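Local coordinates for protein putative glucose-6-phosphate 1-epimerase (Salmonella typhimurium, PDB 2HTA) that probably interconverts the alpha and beta anomers of glucose 6-phosphate and related hexose 6-phosphates, as a mutarotase of the aldose 1-epimerase family, at residues His248-Pro261 against Tyr275-Ala288. Sequence-based numbering, arbitrary orientation.
Sequences HHHHLNVVGWNPGP and YKTFVCVETVYATA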
ATOM      1  N   HIS A 248       0.670  -7.845 -10.011  1.00 19.31           N
ATOM      2  CA  HIS A 248       1.874  -8.001  -9.225  1.00 18.60           C
ATOM      3  C   HIS A 248       3.040  -8.312 -10.137  1.00 18.55           C
ATOM      4  O   HIS A 248       2.928  -9.153 -11.080  1.00 17.35           O
ATOM      5  CB  HIS A 248       1.705  -9.132  -8.186  1.00 18.33           C
ATOM      6  CG  HIS A 248       0.421  -9.064  -7.410  1.00 18.41           C
ATOM      7  ND1 HIS A 248       0.243  -8.225  -6.328  1.00 15.77           N
ATOM      8  CD2 HIS A 248      -0.775  -9.670  -7.621  1.00 17.83           C
ATOM      9  CE1 HIS A 248      -0.995  -8.352  -5.872  1.00 15.36           C
ATOM     10  NE2 HIS A 248      -1.628  -9.238  -6.628  1.00 16.39           N
ATOM     11  N   HIS A 249       4.153  -7.594  -9.911  1.00 19.22           N
ATOM     12  CA  HIS A 249       5.393  -7.858 -10.683  1.00 20.96           C
ATOM     13  C   HIS A 249       6.603  -7.940  -9.786  1.00 20.63           C
ATOM     14  O   HIS A 249       6.703  -7.213  -8.831  1.00 18.37           O
ATOM     15  CB  HIS A 249       5.592  -6.778 -11.754  1.00 24.17           C
ATOM     16  CG  HIS A 249       4.809  -7.051 -13.016  1.00 28.44           C
ATOM     17  ND1 HIS A 249       3.678  -6.344 -13.360  1.00 31.17           N
ATOM     18  CD2 HIS A 249       4.969  -8.009 -13.971  1.00 32.06           C
ATOM     19  CE1 HIS A 249       3.203  -6.818 -14.502  1.00 36.94           C
ATOM     20  NE2 HIS A 249       3.952  -7.851 -14.881  1.00 34.65           N
ATOM     21  N   HIS A 250       7.525  -8.848 -10.116  1.00 19.68           N
ATOM     22  CA  HIS A 250       8.791  -9.013  -9.410  1.00 20.57           C
ATOM     23  C   HIS A 250       8.591  -9.553  -8.002  1.00 20.13           C
ATOM     24  O   HIS A 250       9.539  -9.520  -7.216  1.00 21.13           O
ATOM     25  CB  HIS A 250       9.662  -7.718  -9.385  1.00 20.28           C
ATOM     26  CG  HIS A 250       9.636  -6.951 -10.668  1.00 26.11           C
ATOM     27  ND1 HIS A 250      10.068  -7.481 -11.863  1.00 32.36           N
ATOM     28  CD2 HIS A 250       9.184  -5.697 -10.945  1.00 30.97           C
ATOM     29  CE1 HIS A 250       9.896  -6.593 -12.831  1.00 35.13           C
ATOM     30  NE2 HIS A 250       9.372  -5.494 -12.303  1.00 33.86           N
ATOM     31  N   HIS A 251       7.384 -10.015  -7.683  1.00 19.00           N
ATOM     32  CA  HIS A 251       7.014 -10.456  -6.336  1.00 18.40           C
ATOM     33  C   HIS A 251       7.184 -11.936  -6.230  1.00 20.33           C
ATOM     34  O   HIS A 251       7.474 -12.631  -7.247  1.00 18.20           O
ATOM     35  CB  HIS A 251       5.469 -10.161  -6.109  1.00 22.66           C
ATOM     36  CG  HIS A 251       4.639 -10.985  -7.013  1.00 17.99           C
ATOM     37  ND1 HIS A 251       4.753 -10.872  -8.390  1.00 17.03           N
ATOM     38  CD2 HIS A 251       3.842 -12.048  -6.786  1.00 20.14           C
ATOM     39  CE1 HIS A 251       3.962 -11.763  -8.958  1.00 16.07           C
ATOM     40  NE2 HIS A 251       3.428 -12.511  -8.017  1.00 16.78           N
ATOM     41  N   LEU A 252       7.015 -12.445  -4.995  1.00 19.28           N
ATOM     42  CA  LEU A 252       6.923 -13.904  -4.763  1.00 20.65           C
ATOM     43  C   LEU A 252       5.551 -14.372  -4.306  1.00 18.87           C
ATOM     44  O   LEU A 252       5.140 -15.524  -4.568  1.00 20.20           O
ATOM     45  CB  LEU A 252       7.940 -14.353  -3.696  1.00 21.49           C
ATOM     46  CG  LEU A 252       8.784 -15.584  -3.937  1.00 30.44           C
ATOM     47  CD1 LEU A 252       9.425 -15.578  -5.419  1.00 27.93           C
ATOM     48  CD2 LEU A 252       9.851 -15.601  -2.830  1.00 27.00           C
ATOM     49  N   ASN A 253       4.817 -13.488  -3.655  1.00 17.79           N
ATOM     50  CA  ASN A 253       3.640 -13.851  -2.923  1.00 18.08           C
ATOM     51  C   ASN A 253       2.597 -12.760  -3.091  1.00 17.20           C
ATOM     52  O   ASN A 253       2.931 -11.624  -3.471  1.00 18.21           O
ATOM     53  CB  ASN A 253       3.960 -13.906  -1.390  1.00 17.14           C
ATOM     54  CG  ASN A 253       5.205 -14.686  -1.080  1.00 20.63           C
ATOM     55  OD1 ASN A 253       6.134 -14.161  -0.418  1.00 17.91           O
ATOM     56  ND2 ASN A 253       5.241 -15.968  -1.509  1.00 22.05           N
ATOM     57  N   VAL A 254       1.350 -13.103  -2.800  1.00 16.90           N
ATOM     58  CA  VAL A 254       0.307 -12.086  -2.601  1.00 16.94           C
ATOM     59  C   VAL A 254      -0.260 -12.335  -1.237  1.00 17.13           C
ATOM     60  O   VAL A 254      -0.328 -13.491  -0.848  1.00 17.47           O
ATOM     61  CB  VAL A 254      -0.770 -12.192  -3.672  1.00 17.10           C
ATOM     62  CG1 VAL A 254      -2.004 -11.268  -3.372  1.00 17.29           C
ATOM     63  CG2 VAL A 254      -0.131 -11.809  -5.018  1.00 16.33           C
ATOM     64  N   VAL A 255      -0.600 -11.271  -0.482  1.00 15.90           N
ATOM     65  CA  VAL A 255      -1.289 -11.431   0.773  1.00 17.54           C
ATOM     66  C   VAL A 255      -2.689 -10.864   0.701  1.00 19.23           C
ATOM     67  O   VAL A 255      -2.876  -9.769   0.154  1.00 19.48           O
ATOM     68  CB  VAL A 255      -0.496 -10.787   1.926  1.00 18.64           C
ATOM     69  CG1 VAL A 255      -1.330 -10.656   3.218  1.00 17.63           C
ATOM     70  CG2 VAL A 255       0.715 -11.709   2.177  1.00 15.55           C
ATOM     71  N   GLY A 256      -3.662 -11.643   1.149  1.00 18.70           N
ATOM     72  CA  GLY A 256      -5.010 -11.130   1.295  1.00 18.28           C
ATOM     73  C   GLY A 256      -5.287 -10.994   2.793  1.00 20.42           C
ATOM     74  O   GLY A 256      -5.067 -11.947   3.552  1.00 20.92           O
ATOM     75  N   TRP A 257      -5.782  -9.821   3.224  1.00 19.48           N
ATOM     76  CA  TRP A 257      -6.003  -9.630   4.654  1.00 20.56           C
ATOM     77  C   TRP A 257      -7.238  -8.763   4.857  1.00 21.07           C
ATOM     78  O   TRP A 257      -7.428  -7.755   4.164  1.00 20.87           O
ATOM     79  CB  TRP A 257      -4.796  -8.923   5.264  1.00 20.83           C
ATOM     80  CG  TRP A 257      -4.951  -8.589   6.713  1.00 22.39           C
ATOM     81  CD1 TRP A 257      -5.071  -9.465   7.733  1.00 25.10           C
ATOM     82  CD2 TRP A 257      -4.979  -7.280   7.284  1.00 23.75           C
ATOM     83  NE1 TRP A 257      -5.195  -8.784   8.937  1.00 26.36           N
ATOM     84  CE2 TRP A 257      -5.102  -7.434   8.678  1.00 24.85           C
ATOM     85  CE3 TRP A 257      -4.901  -5.983   6.750  1.00 23.03           C
ATOM     86  CZ2 TRP A 257      -5.163  -6.328   9.549  1.00 23.04           C
ATOM     87  CZ3 TRP A 257      -4.957  -4.868   7.622  1.00 23.11           C
ATOM     88  CH2 TRP A 257      -5.080  -5.058   9.004  1.00 25.12           C
ATOM     89  N   ASN A 258      -8.055  -9.156   5.821  1.00 21.47           N
ATOM     90  CA  ASN A 258      -9.034  -8.248   6.453  1.00 22.47           C
ATOM     91  C   ASN A 258      -9.103  -8.626   7.919  1.00 22.34           C
ATOM     92  O   ASN A 258      -9.133  -9.799   8.228  1.00 24.40           O
ATOM     93  CB  ASN A 258     -10.407  -8.389   5.823  1.00 22.56           C
ATOM     94  CG  ASN A 258     -11.437  -7.464   6.484  1.00 24.02           C
ATOM     95  OD1 ASN A 258     -11.936  -7.792   7.552  1.00 23.79           O
ATOM     96  ND2 ASN A 258     -11.775  -6.317   5.838  1.00 23.96           N
ATOM     97  N   PRO A 259      -9.083  -7.642   8.821  1.00 23.60           N
ATOM     98  CA  PRO A 259      -8.884  -7.962  10.262  1.00 24.40           C
ATOM     99  C   PRO A 259     -10.143  -8.525  10.866  1.00 25.84           C
ATOM    100  O   PRO A 259     -10.073  -9.159  11.896  1.00 27.15           O
ATOM    101  CB  PRO A 259      -8.579  -6.599  10.883  1.00 25.20           C
ATOM    102  CG  PRO A 259      -9.179  -5.554   9.962  1.00 22.30           C
ATOM    103  CD  PRO A 259      -9.121  -6.178   8.568  1.00 23.60           C
ATOM    104  N   GLY A 260     -11.292  -8.328  10.206  1.00 25.82           N
ATOM    105  CA  GLY A 260     -12.577  -8.673  10.830  1.00 26.07           C
ATOM    106  C   GLY A 260     -12.913  -7.732  12.007  1.00 27.60           C
ATOM    107  O   GLY A 260     -12.129  -6.854  12.375  1.00 26.65           O
ATOM    108  N   PRO A 261     -14.063  -7.964  12.664  1.00 28.42           N
ATOM    109  CA  PRO A 261     -14.585  -6.973  13.604  1.00 28.66           C
ATOM    110  C   PRO A 261     -13.852  -6.817  14.960  1.00 29.99           C
ATOM    111  O   PRO A 261     -13.606  -5.673  15.372  1.00 30.30           O
ATOM    112  CB  PRO A 261     -16.058  -7.389  13.758  1.00 29.31           C
ATOM    113  CG  PRO A 261     -16.070  -8.816  13.507  1.00 30.40           C
ATOM    114  CD  PRO A 261     -14.962  -9.114  12.506  1.00 27.78           C
ATOM    115  N   TYR A 275     -13.168  -2.369   9.084  1.00 24.75           N
ATOM    116  CA  TYR A 275     -12.999  -3.636   8.352  1.00 25.02           C
ATOM    117  C   TYR A 275     -14.096  -3.890   7.327  1.00 25.05           C
ATOM    118  O   TYR A 275     -13.878  -4.616   6.378  1.00 25.51           O
ATOM    119  CB  TYR A 275     -12.926  -4.820   9.307  1.00 24.90           C
ATOM    120  CG  TYR A 275     -14.323  -5.208   9.836  1.00 27.54           C
ATOM    121  CD1 TYR A 275     -15.029  -6.303   9.287  1.00 26.47           C
ATOM    122  CD2 TYR A 275     -14.947  -4.444  10.821  1.00 25.52           C
ATOM    123  CE1 TYR A 275     -16.305  -6.642   9.729  1.00 28.22           C
ATOM    124  CE2 TYR A 275     -16.216  -4.771  11.264  1.00 28.55           C
ATOM    125  CZ  TYR A 275     -16.878  -5.874  10.721  1.00 28.03           C
ATOM    126  OH  TYR A 275     -18.140  -6.182  11.198  1.00 30.68           O
ATOM    127  N   LYS A 276     -15.266  -3.280   7.507  1.00 24.99           N
ATOM    128  CA  LYS A 276     -16.367  -3.411   6.579  1.00 25.32           C
ATOM    129  C   LYS A 276     -16.078  -2.909   5.152  1.00 24.61           C
ATOM    130  O   LYS A 276     -16.673  -3.407   4.219  1.00 24.64           O
ATOM    131  CB  LYS A 276     -17.601  -2.676   7.104  1.00 25.84           C
ATOM    132  CG  LYS A 276     -18.214  -3.481   8.259  1.00 27.33           C
ATOM    133  CD  LYS A 276     -19.476  -2.845   8.797  1.00 33.37           C
ATOM    134  CE  LYS A 276     -20.150  -3.809   9.783  1.00 38.78           C
ATOM    135  NZ  LYS A 276     -21.529  -3.346  10.190  1.00 40.91           N
ATOM    136  N   THR A 277     -15.227  -1.890   5.016  1.00 22.50           N
ATOM    137  CA  THR A 277     -15.087  -1.223   3.730  1.00 21.50           C
ATOM    138  C   THR A 277     -13.683  -1.283   3.114  1.00 21.78           C
ATOM    139  O   THR A 277     -13.358  -0.501   2.194  1.00 20.59           O
ATOM    140  CB  THR A 277     -15.591   0.226   3.785  1.00 22.06           C
ATOM    141  OG1 THR A 277     -14.967   0.907   4.887  1.00 22.87           O
ATOM    142  CG2 THR A 277     -17.131   0.208   3.982  1.00 23.26           C
ATOM    143  N   PHE A 278     -12.880  -2.254   3.558  1.00 21.06           N
ATOM    144  CA  PHE A 278     -11.641  -2.537   2.827  1.00 21.04           C
ATOM    145  C   PHE A 278     -11.275  -4.000   2.778  1.00 20.89           C
ATOM    146  O   PHE A 278     -11.711  -4.809   3.633  1.00 21.26           O
ATOM    147  CB  PHE A 278     -10.474  -1.682   3.355  1.00 20.46           C
ATOM    148  CG  PHE A 278      -9.847  -2.208   4.642  1.00 22.27           C
ATOM    149  CD1 PHE A 278      -8.818  -3.165   4.615  1.00 21.36           C
ATOM    150  CD2 PHE A 278     -10.294  -1.733   5.881  1.00 21.85           C
ATOM    151  CE1 PHE A 278      -8.251  -3.647   5.801  1.00 22.21           C
ATOM    152  CE2 PHE A 278      -9.703  -2.200   7.084  1.00 20.91           C
ATOM    153  CZ  PHE A 278      -8.687  -3.134   7.027  1.00 22.14           C
ATOM    154  N   VAL A 279     -10.452  -4.341   1.781  1.00 20.17           N
ATOM    155  CA  VAL A 279      -9.735  -5.611   1.774  1.00 20.35           C
ATOM    156  C   VAL A 279      -8.311  -5.252   1.358  1.00 20.43           C
ATOM    157  O   VAL A 279      -8.118  -4.381   0.491  1.00 19.27           O
ATOM    158  CB  VAL A 279     -10.358  -6.656   0.802  1.00 19.35           C
ATOM    159  CG1 VAL A 279     -10.272  -6.218  -0.687  1.00 20.94           C
ATOM    160  CG2 VAL A 279      -9.748  -8.023   0.934  1.00 18.15           C
ATOM    161  N   CYS A 280      -7.336  -5.900   1.997  1.00 19.63           N
ATOM    162  CA  CYS A 280      -5.951  -5.752   1.556  1.00 19.96           C
ATOM    163  C   CYS A 280      -5.550  -6.822   0.598  1.00 18.89           C
ATOM    164  O   CYS A 280      -5.707  -8.014   0.896  1.00 19.89           O
ATOM    165  CB  CYS A 280      -4.966  -5.718   2.741  1.00 18.67           C
ATOM    166  SG  CYS A 280      -5.103  -4.217   3.696  1.00 20.39           S
ATOM    167  N   VAL A 281      -5.005  -6.398  -0.554  1.00 17.42           N
ATOM    168  CA  VAL A 281      -4.431  -7.332  -1.527  1.00 18.83           C
ATOM    169  C   VAL A 281      -3.029  -6.779  -1.818  1.00 19.46           C
ATOM    170  O   VAL A 281      -2.858  -5.737  -2.507  1.00 18.73           O
ATOM    171  CB  VAL A 281      -5.306  -7.483  -2.852  1.00 19.74           C
ATOM    172  CG1 VAL A 281      -4.569  -8.344  -3.945  1.00 18.64           C
ATOM    173  CG2 VAL A 281      -6.762  -7.996  -2.554  1.00 17.00           C
ATOM    174  N   GLU A 282      -2.026  -7.461  -1.252  1.00 18.22           N
ATOM    175  CA  GLU A 282      -0.680  -6.917  -1.105  1.00 17.51           C
ATOM    176  C   GLU A 282       0.270  -7.607  -2.070  1.00 17.29           C
ATOM    177  O   GLU A 282       0.200  -8.833  -2.221  1.00 18.18           O
ATOM    178  CB  GLU A 282      -0.202  -7.195   0.332  1.00 18.13           C
ATOM    179  CG  GLU A 282      -1.238  -6.745   1.363  1.00 17.67           C
ATOM    180  CD  GLU A 282      -0.819  -7.091   2.782  1.00 22.15           C
ATOM    181  OE1 GLU A 282       0.380  -7.262   3.034  1.00 25.54           O
ATOM    182  OE2 GLU A 282      -1.706  -7.132   3.650  1.00 23.01           O
ATOM    183  N   THR A 283       1.166  -6.847  -2.674  1.00 17.80           N
ATOM    184  CA  THR A 283       2.267  -7.419  -3.493  1.00 16.83           C
ATOM    185  C   THR A 283       3.423  -7.667  -2.571  1.00 18.76           C
ATOM    186  O   THR A 283       3.916  -6.731  -1.915  1.00 16.77           O
ATOM    187  CB  THR A 283       2.729  -6.449  -4.585  1.00 17.99           C
ATOM    188  OG1 THR A 283       1.600  -6.089  -5.393  1.00 16.31           O
ATOM    189  CG2 THR A 283       3.745  -7.122  -5.471  1.00 16.91           C
ATOM    190  N   VAL A 284       3.895  -8.904  -2.531  1.00 18.66           N
ATOM    191  CA  VAL A 284       4.756  -9.325  -1.401  1.00 17.55           C
ATOM    192  C   VAL A 284       5.978 -10.107  -1.849  1.00 17.59           C
ATOM    193  O   VAL A 284       5.906 -10.888  -2.782  1.00 18.91           O
ATOM    194  CB  VAL A 284       3.916 -10.140  -0.359  1.00 19.06           C
ATOM    195  CG1 VAL A 284       4.793 -10.755   0.781  1.00 19.17           C
ATOM    196  CG2 VAL A 284       2.776  -9.271   0.271  1.00 17.90           C
ATOM    197  N   TYR A 285       7.113  -9.917  -1.166  1.00 18.41           N
ATOM    198  CA  TYR A 285       8.273 -10.759  -1.413  1.00 18.41           C
ATOM    199  C   TYR A 285       8.686 -11.221  -0.012  1.00 19.41           C
ATOM    200  O   TYR A 285       9.409 -10.521   0.647  1.00 19.42           O
ATOM    201  CB  TYR A 285       9.371  -9.962  -2.083  1.00 18.34           C
ATOM    202  CG  TYR A 285      10.329 -10.874  -2.847  1.00 18.12           C
ATOM    203  CD1 TYR A 285      10.382 -10.857  -4.249  1.00 18.56           C
ATOM    204  CD2 TYR A 285      11.111 -11.817  -2.165  1.00 16.72           C
ATOM    205  CE1 TYR A 285      11.242 -11.726  -5.003  1.00 18.91           C
ATOM    206  CE2 TYR A 285      12.000 -12.698  -2.908  1.00 21.63           C
ATOM    207  CZ  TYR A 285      12.071 -12.627  -4.303  1.00 23.52           C
ATOM    208  OH  TYR A 285      12.937 -13.454  -5.023  1.00 23.48           O
ATOM    209  N   ALA A 286       8.096 -12.321   0.467  1.00 22.43           N
ATOM    210  CA  ALA A 286       8.271 -12.714   1.909  1.00 23.08           C
ATOM    211  C   ALA A 286       8.844 -14.166   2.093  1.00 22.39           C
ATOM    212  O   ALA A 286       9.627 -14.422   3.029  1.00 24.14           O
ATOM    213  CB  ALA A 286       6.996 -12.567   2.694  1.00 22.46           C
ATOM    214  N   THR A 287       8.412 -15.111   1.278  1.00 20.89           N
ATOM    215  CA  THR A 287       8.751 -16.513   1.544  1.00 20.81           C
ATOM    216  C   THR A 287      10.223 -16.883   1.196  1.00 21.82           C
ATOM    217  O   THR A 287      10.677 -18.010   1.498  1.00 21.86           O
ATOM    218  CB  THR A 287       7.752 -17.498   0.866  1.00 20.46           C
ATOM    219  OG1 THR A 287       7.705 -17.208  -0.524  1.00 20.11           O
ATOM    220  CG2 THR A 287       6.366 -17.323   1.354  1.00 21.58           C
ATOM    221  N   ALA A 288      10.948 -15.966   0.570  1.00 20.60           N
ATOM    222  CA  ALA A 288      12.386 -16.067   0.411  1.00 21.53           C
ATOM    223  C   ALA A 288      12.858 -14.618   0.396  1.00 21.90           C
ATOM    224  O   ALA A 288      12.062 -13.730   0.141  1.00 22.34           O
ATOM    225  CB  ALA A 288      12.748 -16.760  -0.935  1.00 20.14           C
TER
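V255 and E282 form a hydrogen-bonded antiparallel pair; V255 CG1 lies 3.6 Å from E282 OE2, so an apolar branch flanks the carboxylate of the probable catalytic glutamate. E282 CG lies anti to its carbonyl carbon (chi1 -51°) and the chain then runs extended, lifting the acid off the sheet. On the same face C280 SG meets the W257 ring edge, 3.5 Å from CE3.

Asparagines, donor and acceptor in one group, secure both ends. N253 OD1 receives A286 N (2.8 Å) and T287 N, while its ND2 gives to T287 OG1, holding the corner at T287 and A288. L252 N and N253 N share V284 O, a classic beta bulge. N258 ND2 donates to Y275 O (2.8 Å) and F278 O, both in its amide plane, and OD1 caps G260 N; G260, at positive phi, and P261 cover one face of Y275.

On the opposite face T283 OG1 is hydrogen-bonded to H248 ND1 (2.7 Å), from strand 242-249 of the adjoining sheet. Histidine can link two hydroxyls: NE2 pairs with S233 OG; T283 OG1 also bonds Q302 NE2. Strand 253-258 runs between 222-226, carrying the probable substrate-binding D223, and 278-286, whose other neighbour, 172-183, brings H179 to E282.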